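Local coordinates for protein putative non-ribosomal peptide synthetase (Actinomadura parvosata subsp. kistnae, PDB 6M7L) that forms a condensation-like domain of a putative non-ribosomal peptide synthetase, and probably recruits a tailoring enzyme to the growing peptide rather than joining amino acids itself, at residues V309-V312 and G313-R317; V158-L161 and V162-A166; T25-Q28 and R29-L33. All blocks are in the same frame, centred on the assembly; numbering follows the deposited sequence.

Interaction 1 of 3, residues V309-V312 and G313-R317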
ATOM      1  N   VAL A 309       9.645  -7.972  -6.492  1.00 61.91           N
ATOM      2  CA  VAL A 309       8.714  -7.075  -5.803  1.00 59.56           C
ATOM      3  C   VAL A 309       9.399  -5.846  -5.214  1.00 61.55           C
ATOM      4  O   VAL A 309       8.915  -4.727  -5.453  1.00 60.91           O
ATOM      5  CB  VAL A 309       7.907  -7.862  -4.752  1.00 55.34           C
ATOM      6  CG1 VAL A 309       7.158  -6.911  -3.833  1.00 58.86           C
ATOM      7  CG2 VAL A 309       6.939  -8.817  -5.431  1.00 58.85           C
ATOM      8  N   PRO A 310      10.490  -5.958  -4.457  1.00 64.81           N
ATOM      9  CA  PRO A 310      11.040  -4.776  -3.778  1.00 65.97           C
ATOM     10  C   PRO A 310      12.147  -4.038  -4.519  1.00 63.82           C
ATOM     11  O   PRO A 310      12.803  -3.192  -3.903  1.00 66.95           O
ATOM     12  CB  PRO A 310      11.596  -5.388  -2.487  1.00 60.58           C
ATOM     13  CG  PRO A 310      12.148  -6.688  -2.953  1.00 59.96           C
ATOM     14  CD  PRO A 310      11.211  -7.179  -4.040  1.00 60.29           C
ATOM     15  N   MET A 311      12.384  -4.310  -5.800  1.00 60.93           N
ATOM     16  CA  MET A 311      13.552  -3.775  -6.483  1.00 61.60           C
ATOM     17  C   MET A 311      13.162  -2.843  -7.626  1.00 62.79           C
ATOM     18  O   MET A 311      12.106  -2.993  -8.249  1.00 54.58           O
ATOM     19  CB  MET A 311      14.448  -4.903  -7.011  1.00 57.46           C
ATOM     20  CG  MET A 311      13.748  -5.903  -7.908  1.00 61.38           C
ATOM     21  SD  MET A 311      14.849  -7.251  -8.381  1.00 64.00           S
ATOM     22  CE  MET A 311      16.257  -6.327  -8.988  1.00 53.34           C
ATOM     23  N   VAL A 312      14.040  -1.873  -7.881  1.00 58.87           N
ATOM     24  CA  VAL A 312      13.889  -0.938  -8.989  1.00 55.84           C
ATOM     25  C   VAL A 312      14.412  -1.589 -10.262  1.00 62.92           C
ATOM     26  O   VAL A 312      15.425  -2.297 -10.242  1.00 70.00           O
ATOM     27  CB  VAL A 312      14.636   0.374  -8.682  1.00 56.04           C
ATOM     28  CG1 VAL A 312      14.563   1.334  -9.860  1.00 57.19           C
ATOM     29  CG2 VAL A 312      14.080   1.023  -7.423  1.00 47.18           C
ATOM     30  N   GLY A 313      13.720  -1.360 -11.376  1.00 58.31           N
ATOM     31  CA  GLY A 313      14.153  -1.881 -12.650  1.00 56.97           C
ATOM     32  C   GLY A 313      13.178  -1.590 -13.773  1.00 60.17           C
ATOM     33  O   GLY A 313      11.998  -1.310 -13.546  1.00 63.64           O
ATOM     34  N   PRO A 314      13.662  -1.638 -15.015  1.00 64.35           N
ATOM     35  CA  PRO A 314      12.763  -1.514 -16.179  1.00 61.97           C
ATOM     36  C   PRO A 314      12.050  -2.827 -16.471  1.00 60.57           C
ATOM     37  O   PRO A 314      12.317  -3.528 -17.453  1.00 68.52           O
ATOM     38  CB  PRO A 314      13.727  -1.098 -17.293  1.00 66.26           C
ATOM     39  CG  PRO A 314      15.007  -1.759 -16.922  1.00 56.46           C
ATOM     40  CD  PRO A 314      15.078  -1.700 -15.420  1.00 57.53           C
ATOM     41  N   PHE A 315      11.119  -3.187 -15.590  1.00 60.02           N
ATOM     42  CA  PHE A 315      10.397  -4.447 -15.704  1.00 57.66           C
ATOM     43  C   PHE A 315       9.119  -4.332 -16.522  1.00 64.70           C
ATOM     44  O   PHE A 315       8.402  -5.329 -16.658  1.00 71.38           O
ATOM     45  CB  PHE A 315      10.057  -4.994 -14.316  1.00 67.04           C
ATOM     46  CG  PHE A 315      11.249  -5.206 -13.427  1.00 63.85           C
ATOM     47  CD1 PHE A 315      12.216  -6.144 -13.750  1.00 59.32           C
ATOM     48  CD2 PHE A 315      11.387  -4.483 -12.254  1.00 64.96           C
ATOM     49  CE1 PHE A 315      13.309  -6.342 -12.927  1.00 62.66           C
ATOM     50  CE2 PHE A 315      12.476  -4.679 -11.424  1.00 65.25           C
ATOM     51  CZ  PHE A 315      13.439  -5.610 -11.762  1.00 67.57           C
ATOM     52  N   SER A 316       8.809  -3.150 -17.050  1.00 69.15           N
ATOM     53  CA  SER A 316       7.636  -2.989 -17.897  1.00 65.04           C
ATOM     54  C   SER A 316       7.685  -3.965 -19.062  1.00 63.42           C
ATOM     55  O   SER A 316       8.676  -4.031 -19.794  1.00 67.21           O
ATOM     56  CB  SER A 316       7.549  -1.553 -18.423  1.00 62.86           C
ATOM     57  OG  SER A 316       7.267  -0.632 -17.384  1.00 69.53           O
ATOM     58  N   ARG A 317       6.616  -4.736 -19.217  1.00 63.00           N
ATOM     59  CA  ARG A 317       6.429  -5.604 -20.369  1.00 61.06           C
ATOM     60  C   ARG A 317       5.267  -5.072 -21.192  1.00 59.64           C
ATOM     61  O   ARG A 317       4.214  -4.734 -20.640  1.00 62.61           O
ATOM     62  CB  ARG A 317       6.160  -7.048 -19.943  1.00 64.33           C
ATOM     63  CG  ARG A 317       7.347  -7.749 -19.305  1.00 69.42           C
ATOM     64  CD  ARG A 317       6.903  -9.054 -18.671  1.00 67.88           C
ATOM     65  NE  ARG A 317       5.896  -8.819 -17.641  1.00 63.85           N
ATOM     66  CZ  ARG A 317       5.023  -9.730 -17.225  1.00 72.76           C
ATOM     67  NH1 ARG A 317       5.023 -10.944 -17.757  1.00 74.63           N
ATOM     68  NH2 ARG A 317       4.143  -9.422 -16.282  1.00 67.69           N
TER

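Interaction 2 of 3, residues V158-L161 and V162-A166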
ATOM      1  N   VAL A 158       8.720   3.694  -9.149  1.00 50.35           N
ATOM      2  CA  VAL A 158       8.557   4.984  -8.482  1.00 50.02           C
ATOM      3  C   VAL A 158       8.090   4.776  -7.050  1.00 51.77           C
ATOM      4  O   VAL A 158       8.608   5.392  -6.111  1.00 50.32           O
ATOM      5  CB  VAL A 158       7.582   5.877  -9.271  1.00 47.73           C
ATOM      6  CG1 VAL A 158       7.194   7.096  -8.451  1.00 44.57           C
ATOM      7  CG2 VAL A 158       8.212   6.299 -10.583  1.00 44.79           C
ATOM      8  N   ASP A 159       7.105   3.893  -6.865  1.00 53.35           N
ATOM      9  CA  ASP A 159       6.657   3.536  -5.523  1.00 49.93           C
ATOM     10  C   ASP A 159       7.799   2.943  -4.706  1.00 50.44           C
ATOM     11  O   ASP A 159       8.012   3.324  -3.548  1.00 52.63           O
ATOM     12  CB  ASP A 159       5.487   2.556  -5.618  1.00 54.38           C
ATOM     13  CG  ASP A 159       5.029   2.061  -4.265  1.00 52.22           C
ATOM     14  OD1 ASP A 159       4.759   2.898  -3.380  1.00 54.75           O
ATOM     15  OD2 ASP A 159       4.929   0.829  -4.090  1.00 57.19           O
ATOM     16  N   VAL A 160       8.551   2.013  -5.300  1.00 48.54           N
ATOM     17  CA  VAL A 160       9.705   1.429  -4.620  1.00 53.62           C
ATOM     18  C   VAL A 160      10.739   2.503  -4.304  1.00 57.88           C
ATOM     19  O   VAL A 160      11.342   2.507  -3.224  1.00 59.75           O
ATOM     20  CB  VAL A 160      10.306   0.298  -5.474  1.00 54.92           C
ATOM     21  CG1 VAL A 160      11.618  -0.189  -4.873  1.00 51.49           C
ATOM     22  CG2 VAL A 160       9.312  -0.846  -5.607  1.00 54.74           C
ATOM     23  N   LEU A 161      10.954   3.429  -5.241  1.00 56.54           N
ATOM     24  CA  LEU A 161      11.893   4.524  -5.021  1.00 50.84           C
ATOM     25  C   LEU A 161      11.528   5.314  -3.770  1.00 55.38           C
ATOM     26  O   LEU A 161      12.359   5.503  -2.873  1.00 55.05           O
ATOM     27  CB  LEU A 161      11.908   5.442  -6.244  1.00 57.22           C
ATOM     28  CG  LEU A 161      13.246   5.873  -6.841  1.00 55.04           C
ATOM     29  CD1 LEU A 161      14.252   6.155  -5.742  1.00 56.04           C
ATOM     30  CD2 LEU A 161      13.769   4.826  -7.813  1.00 57.04           C
ATOM     31  N   VAL A 162      10.279   5.779  -3.693  1.00 54.20           N
ATOM     32  CA  VAL A 162       9.864   6.646  -2.594  1.00 56.86           C
ATOM     33  C   VAL A 162       9.861   5.886  -1.273  1.00 63.26           C
ATOM     34  O   VAL A 162      10.306   6.403  -0.242  1.00 58.91           O
ATOM     35  CB  VAL A 162       8.484   7.257  -2.899  1.00 51.72           C
ATOM     36  CG1 VAL A 162       8.049   8.173  -1.770  1.00 53.80           C
ATOM     37  CG2 VAL A 162       8.520   8.010  -4.222  1.00 48.56           C
ATOM     38  N   ARG A 163       9.358   4.649  -1.280  1.00 58.06           N
ATOM     39  CA  ARG A 163       9.321   3.862  -0.053  1.00 54.12           C
ATOM     40  C   ARG A 163      10.725   3.607   0.486  1.00 63.72           C
ATOM     41  O   ARG A 163      10.967   3.733   1.692  1.00 65.43           O
ATOM     42  CB  ARG A 163       8.586   2.545  -0.300  1.00 52.74           C
ATOM     43  CG  ARG A 163       7.074   2.627  -0.115  1.00 48.67           C
ATOM     44  CD  ARG A 163       6.383   1.495  -0.850  1.00 51.61           C
ATOM     45  NE  ARG A 163       7.244   0.320  -0.945  1.00 58.84           N
ATOM     46  CZ  ARG A 163       7.152  -0.599  -1.901  1.00 57.96           C
ATOM     47  NH1 ARG A 163       6.235  -0.481  -2.850  1.00 49.10           N
ATOM     48  NH2 ARG A 163       7.980  -1.635  -1.911  1.00 63.78           N
ATOM     49  N   ASP A 164      11.668   3.260  -0.395  1.00 61.50           N
ATOM     50  CA  ASP A 164      13.037   3.026   0.053  1.00 58.15           C
ATOM     51  C   ASP A 164      13.743   4.327   0.414  1.00 61.91           C
ATOM     52  O   ASP A 164      14.638   4.327   1.268  1.00 58.52           O
ATOM     53  CB  ASP A 164      13.822   2.269  -1.016  1.00 56.60           C
ATOM     54  CG  ASP A 164      13.337   0.842  -1.190  1.00 62.91           C
ATOM     55  OD1 ASP A 164      12.352   0.463  -0.522  1.00 57.39           O
ATOM     56  OD2 ASP A 164      13.942   0.097  -1.989  1.00 66.03           O
ATOM     57  N   LEU A 165      13.361   5.439  -0.219  1.00 58.70           N
ATOM     58  CA  LEU A 165      13.911   6.730   0.179  1.00 58.75           C
ATOM     59  C   LEU A 165      13.367   7.158   1.535  1.00 64.61           C
ATOM     60  O   LEU A 165      14.085   7.767   2.337  1.00 65.15           O
ATOM     61  CB  LEU A 165      13.604   7.786  -0.882  1.00 60.30           C
ATOM     62  CG  LEU A 165      14.110   9.196  -0.565  1.00 62.20           C
ATOM     63  CD1 LEU A 165      15.623   9.193  -0.410  1.00 61.88           C
ATOM     64  CD2 LEU A 165      13.672  10.189  -1.630  1.00 47.37           C
ATOM     65  N   ALA A 166      12.100   6.844   1.808  1.00 65.76           N
ATOM     66  CA  ALA A 166      11.535   7.117   3.124  1.00 60.48           C
ATOM     67  C   ALA A 166      12.219   6.282   4.198  1.00 62.54           C
ATOM     68  O   ALA A 166      12.549   6.792   5.274  1.00 58.45           O
ATOM     69  CB  ALA A 166      10.031   6.850   3.113  1.00 59.80           C
TER

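Interaction 3 of 3, residues T25-Q28 and R29-L33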
ATOM      1  N   THR A  25      19.419  -5.316 -21.082  1.00 65.97           N
ATOM      2  CA  THR A  25      18.223  -6.016 -21.521  1.00 62.22           C
ATOM      3  C   THR A  25      17.702  -5.413 -22.820  1.00 68.26           C
ATOM      4  O   THR A  25      18.146  -4.354 -23.271  1.00 57.82           O
ATOM      5  CB  THR A  25      17.144  -5.966 -20.439  1.00 62.42           C
ATOM      6  OG1 THR A  25      16.706  -4.615 -20.252  1.00 62.69           O
ATOM      7  CG2 THR A  25      17.684  -6.506 -19.124  1.00 71.79           C
ATOM      8  N   ALA A  26      16.746  -6.118 -23.427  1.00 67.48           N
ATOM      9  CA  ALA A  26      16.129  -5.626 -24.654  1.00 59.85           C
ATOM     10  C   ALA A  26      15.474  -4.269 -24.432  1.00 65.28           C
ATOM     11  O   ALA A  26      15.614  -3.359 -25.261  1.00 71.84           O
ATOM     12  CB  ALA A  26      15.106  -6.639 -25.171  1.00 60.14           C
ATOM     13  N   ARG A  27      14.763  -4.110 -23.314  1.00 60.93           N
ATOM     14  CA  ARG A  27      14.164  -2.817 -23.002  1.00 59.04           C
ATOM     15  C   ARG A  27      15.232  -1.762 -22.754  1.00 61.02           C
ATOM     16  O   ARG A  27      15.122  -0.635 -23.249  1.00 59.85           O
ATOM     17  CB  ARG A  27      13.239  -2.938 -21.794  1.00 62.96           C
ATOM     18  CG  ARG A  27      12.782  -1.593 -21.269  1.00 62.62           C
ATOM     19  CD  ARG A  27      11.490  -1.691 -20.491  1.00 66.52           C
ATOM     20  NE  ARG A  27      10.825  -0.396 -20.450  1.00 72.74           N
ATOM     21  CZ  ARG A  27       9.995   0.041 -21.391  1.00 68.72           C
ATOM     22  NH1 ARG A  27       9.434   1.238 -21.285  1.00 66.86           N
ATOM     23  NH2 ARG A  27       9.728  -0.725 -22.441  1.00 68.34           N
ATOM     24  N   GLN A  28      16.271  -2.106 -21.989  1.00 62.06           N
ATOM     25  CA  GLN A  28      17.370  -1.171 -21.777  1.00 64.73           C
ATOM     26  C   GLN A  28      18.032  -0.792 -23.094  1.00 66.30           C
ATOM     27  O   GLN A  28      18.406   0.371 -23.300  1.00 65.23           O
ATOM     28  CB  GLN A  28      18.400  -1.776 -20.827  1.00 61.58           C
ATOM     29  CG  GLN A  28      17.959  -1.841 -19.387  1.00 61.96           C
ATOM     30  CD  GLN A  28      19.042  -2.394 -18.491  1.00 66.94           C
ATOM     31  OE1 GLN A  28      19.642  -3.427 -18.792  1.00 66.73           O
ATOM     32  NE2 GLN A  28      19.307  -1.703 -17.388  1.00 59.68           N
ATOM     33  N   ARG A  29      18.195  -1.766 -23.992  1.00 66.31           N
ATOM     34  CA  ARG A  29      18.772  -1.489 -25.303  1.00 63.47           C
ATOM     35  C   ARG A  29      17.967  -0.427 -26.040  1.00 65.08           C
ATOM     36  O   ARG A  29      18.526   0.542 -26.568  1.00 62.00           O
ATOM     37  CB  ARG A  29      18.846  -2.784 -26.115  1.00 64.96           C
ATOM     38  CG  ARG A  29      19.227  -2.604 -27.572  1.00 70.77           C
ATOM     39  CD  ARG A  29      20.640  -2.080 -27.733  1.00 77.36           C
ATOM     40  NE  ARG A  29      20.967  -1.885 -29.142  1.00 91.87           N
ATOM     41  CZ  ARG A  29      22.095  -1.340 -29.586  1.00 94.49           C
ATOM     42  NH1 ARG A  29      23.022  -0.926 -28.732  1.00 94.15           N
ATOM     43  NH2 ARG A  29      22.292  -1.208 -30.890  1.00 85.94           N
ATOM     44  N   ARG A  30      16.641  -0.581 -26.068  1.00 57.94           N
ATOM     45  CA  ARG A  30      15.811   0.401 -26.756  1.00 55.00           C
ATOM     46  C   ARG A  30      15.809   1.736 -26.021  1.00 58.44           C
ATOM     47  O   ARG A  30      15.866   2.798 -26.652  1.00 59.35           O
ATOM     48  CB  ARG A  30      14.388  -0.130 -26.913  1.00 56.01           C
ATOM     49  CG  ARG A  30      13.526   0.725 -27.822  1.00 54.56           C
ATOM     50  CD  ARG A  30      12.203   0.058 -28.144  1.00 52.01           C
ATOM     51  NE  ARG A  30      11.391   0.899 -29.014  1.00 51.38           N
ATOM     52  CZ  ARG A  30      10.603   1.876 -28.581  1.00 55.86           C
ATOM     53  NH1 ARG A  30      10.512   2.131 -27.282  1.00 63.19           N
ATOM     54  NH2 ARG A  30       9.902   2.598 -29.444  1.00 62.03           N
ATOM     55  N   MET A  31      15.755   1.703 -24.687  1.00 57.68           N
ATOM     56  CA  MET A  31      15.753   2.943 -23.919  1.00 58.15           C
ATOM     57  C   MET A  31      17.050   3.714 -24.111  1.00 54.95           C
ATOM     58  O   MET A  31      17.038   4.946 -24.216  1.00 51.04           O
ATOM     59  CB  MET A  31      15.521   2.649 -22.436  1.00 59.22           C
ATOM     60  CG  MET A  31      14.140   2.104 -22.115  1.00 55.72           C
ATOM     61  SD  MET A  31      12.827   3.155 -22.752  1.00 55.63           S
ATOM     62  CE  MET A  31      13.337   4.727 -22.073  1.00 63.13           C
ATOM     63  N   TRP A  32      18.181   3.008 -24.154  1.00 60.86           N
ATOM     64  CA  TRP A  32      19.459   3.675 -24.366  1.00 66.79           C
ATOM     65  C   TRP A  32      19.491   4.371 -25.721  1.00 60.03           C
ATOM     66  O   TRP A  32      19.904   5.533 -25.829  1.00 47.63           O
ATOM     67  CB  TRP A  32      20.602   2.665 -24.246  1.00 64.28           C
ATOM     68  CG  TRP A  32      21.960   3.297 -24.227  1.00 68.29           C
ATOM     69  CD1 TRP A  32      22.661   3.696 -23.128  1.00 66.14           C
ATOM     70  CD2 TRP A  32      22.780   3.608 -25.361  1.00 73.19           C
ATOM     71  NE1 TRP A  32      23.867   4.235 -23.503  1.00 60.55           N
ATOM     72  CE2 TRP A  32      23.965   4.193 -24.870  1.00 78.52           C
ATOM     73  CE3 TRP A  32      22.629   3.449 -26.744  1.00 73.34           C
ATOM     74  CZ2 TRP A  32      24.993   4.619 -25.712  1.00 72.65           C
ATOM     75  CZ3 TRP A  32      23.650   3.871 -27.576  1.00 67.26           C
ATOM     76  CH2 TRP A  32      24.816   4.449 -27.057  1.00 68.54           C
ATOM     77  N   LEU A  33      19.042   3.675 -26.768  1.00 62.79           N
ATOM     78  CA  LEU A  33      19.048   4.249 -28.109  1.00 61.43           C
ATOM     79  C   LEU A  33      18.177   5.497 -28.179  1.00 59.11           C
ATOM     80  O   LEU A  33      18.626   6.557 -28.632  1.00 60.23           O
ATOM     81  CB  LEU A  33      18.586   3.201 -29.123  1.00 62.09           C
ATOM     82  CG  LEU A  33      19.557   2.040 -29.348  1.00 60.29           C
ATOM     83  CD1 LEU A  33      18.921   0.945 -30.182  1.00 53.52           C
ATOM     84  CD2 LEU A  33      20.835   2.537 -30.001  1.00 66.63           C
TER

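Interaction 1 of 3, residues V309-V312 and G313-R317
Met311 and Phe315 meet in a Met-aromatic contact across a turn in the loop that joins strand 292-299 to strand 317-324, a connection that probably corresponds to the floor loop of condensation domains. From CB the methionine chain sets out with CG between the backbone N and the carbonyl carbon (chi1 55°), which carries it to the ring's outer end. CB itself stands back from the phenylalanine. CG is the first atom to arrive, lying 3.9 Å from Phe315 CZ, with Phe315 CE2 equally close. SD follows, 5.2 Å from the centroid of the Phe315 ring and 66° off its normal, an oblique approach. A bend at chi3 (-51°) then folds the methyl back, and CE ends 4.0 Å from Phe315 CZ. Three consecutive atoms of the methionine thus gather round one ring corner, and the two side chains cross at about a right angle. The phenylalanine is held from other directions too: Gly313 C lies 3.7 Å above one face of the Phe315 ring, toward the rim, and Tyr190 makes an edge-to-face contact. The backbone bends sharply at Pro314, the centre of an inverse gamma turn whose bond from Phe315 N to Gly313 O (2.9 Å) is weak. Ser157 OG accepts from Gly313 N and so ties the turn to helix 155-172. Met311 O, which accepts a hydrogen bond from Arg301 NH1, lies in the ring plane at its edge, 3.6 Å from Phe315 CE2.

Interaction 2 of 3, residues V158-L161 and V162-A166
Two turns of helix 155-172 are joined here by successive i to i+4 backbone bonds, from Val162 N to Val158 O through Leu165 N to Leu161 O (2.8 Å). On one flank Arg163 folds back over the preceding turn, its chain bent at chi3, and lays a guanidinium face above Val160, with Val160 CA 4.2 Å from the guanidinium plane. Val160 CG2 reaches Arg163 NH2 at 4.0 Å. Asp159 and Arg163 pair as a salt bridge, but the modelled OD2-NH1 separation is implausibly short and the detail doubtful; Asp159 OD1 accepts from Trp389 NE1. The helix belongs to the N-terminal of the two acyltransferase-like lobes of the condensation fold: Val158 and Val162 rest on strand 45-53, while Leu161 and Leu165 face helix 58-71. Asp164, with CG anti to its carbonyl carbon (chi1 -69°), runs alongside Val160 and points the same way, OD2 lying 3.7 Å from Val160 CG1. Its buried carboxylate is gripped from outside these turns: OD2 takes a hydrogen bond from His72 NE2 and a salt bridge from Arg71, and OD1 pairs with Arg180. An alanine at Asp164 is likely to leave both arginines without this counter-charge and His72 NE2 without its acceptor. Arg163 NH2 also faces an acidic side chain of the other protein's chain through a long, weak ion pair, with a basic side chain of that partner also close by.

Interaction 3 of 3, residues T25-Q28 and R29-L33
Arg29 turns its backbone N onto Thr25 O at 2.7 Å, the first of four i to i+4 bonds that lead into helix 26-34 and end with Trp32 N on Gln28 O. Its CB rests against that same Thr25 O, and the bent chain beyond brings one guanidinium face over Leu33 CD2. Arg27 leaves the helix with its chain extended as far as NE, beside Met31 and pointing the same way. Their CG atoms meet at 4.0 Å, and Met31, bent at chi2 and chi3, sets SD 4.1 Å above one face of the Arg27 guanidinium, toward its rim. Glu354 takes up the charge through Arg27 NH2. Gln28 reaches back instead: with CG anti to the carbonyl carbon (chi1 -73°), its amide swings over the start of the helix. There OE1 accepts from Thr25 N at 3.0 Å, in the amide plane and on a lone pair, while NE2 donates to Ile151 O, which helps fix the amide's rotation. In return Gln28 N donates to Thr25 OG1 at 3.1 Å. These reciprocal bonds between Thr25, the N-cap, and Gln28 make a capping box at the helix N-terminus.

Overall arrangement
Interaction 1 lies between the other two and touches both. Val312 CG2 meets Val160 CG1 of interaction 2 at 3.7 Å, and Pro314 CG meets Gln28 CG of interaction 3 at 3.8 Å. Centres of interactions 1 and 2 are 13 Å apart, those of 1 and 3 about 14 Å; interactions 2 and 3 do not touch, with nearest atoms about 12 Å apart. The loop 309-317 therefore bridges two helices of the domain. It also borders the condensation active-site motif: Phe315 N bonds weakly to Asp154, probably the aspartate of that motif, and Met31 packs on Arg150, which probably replaces its second histidine, consistent with a domain that does not condense.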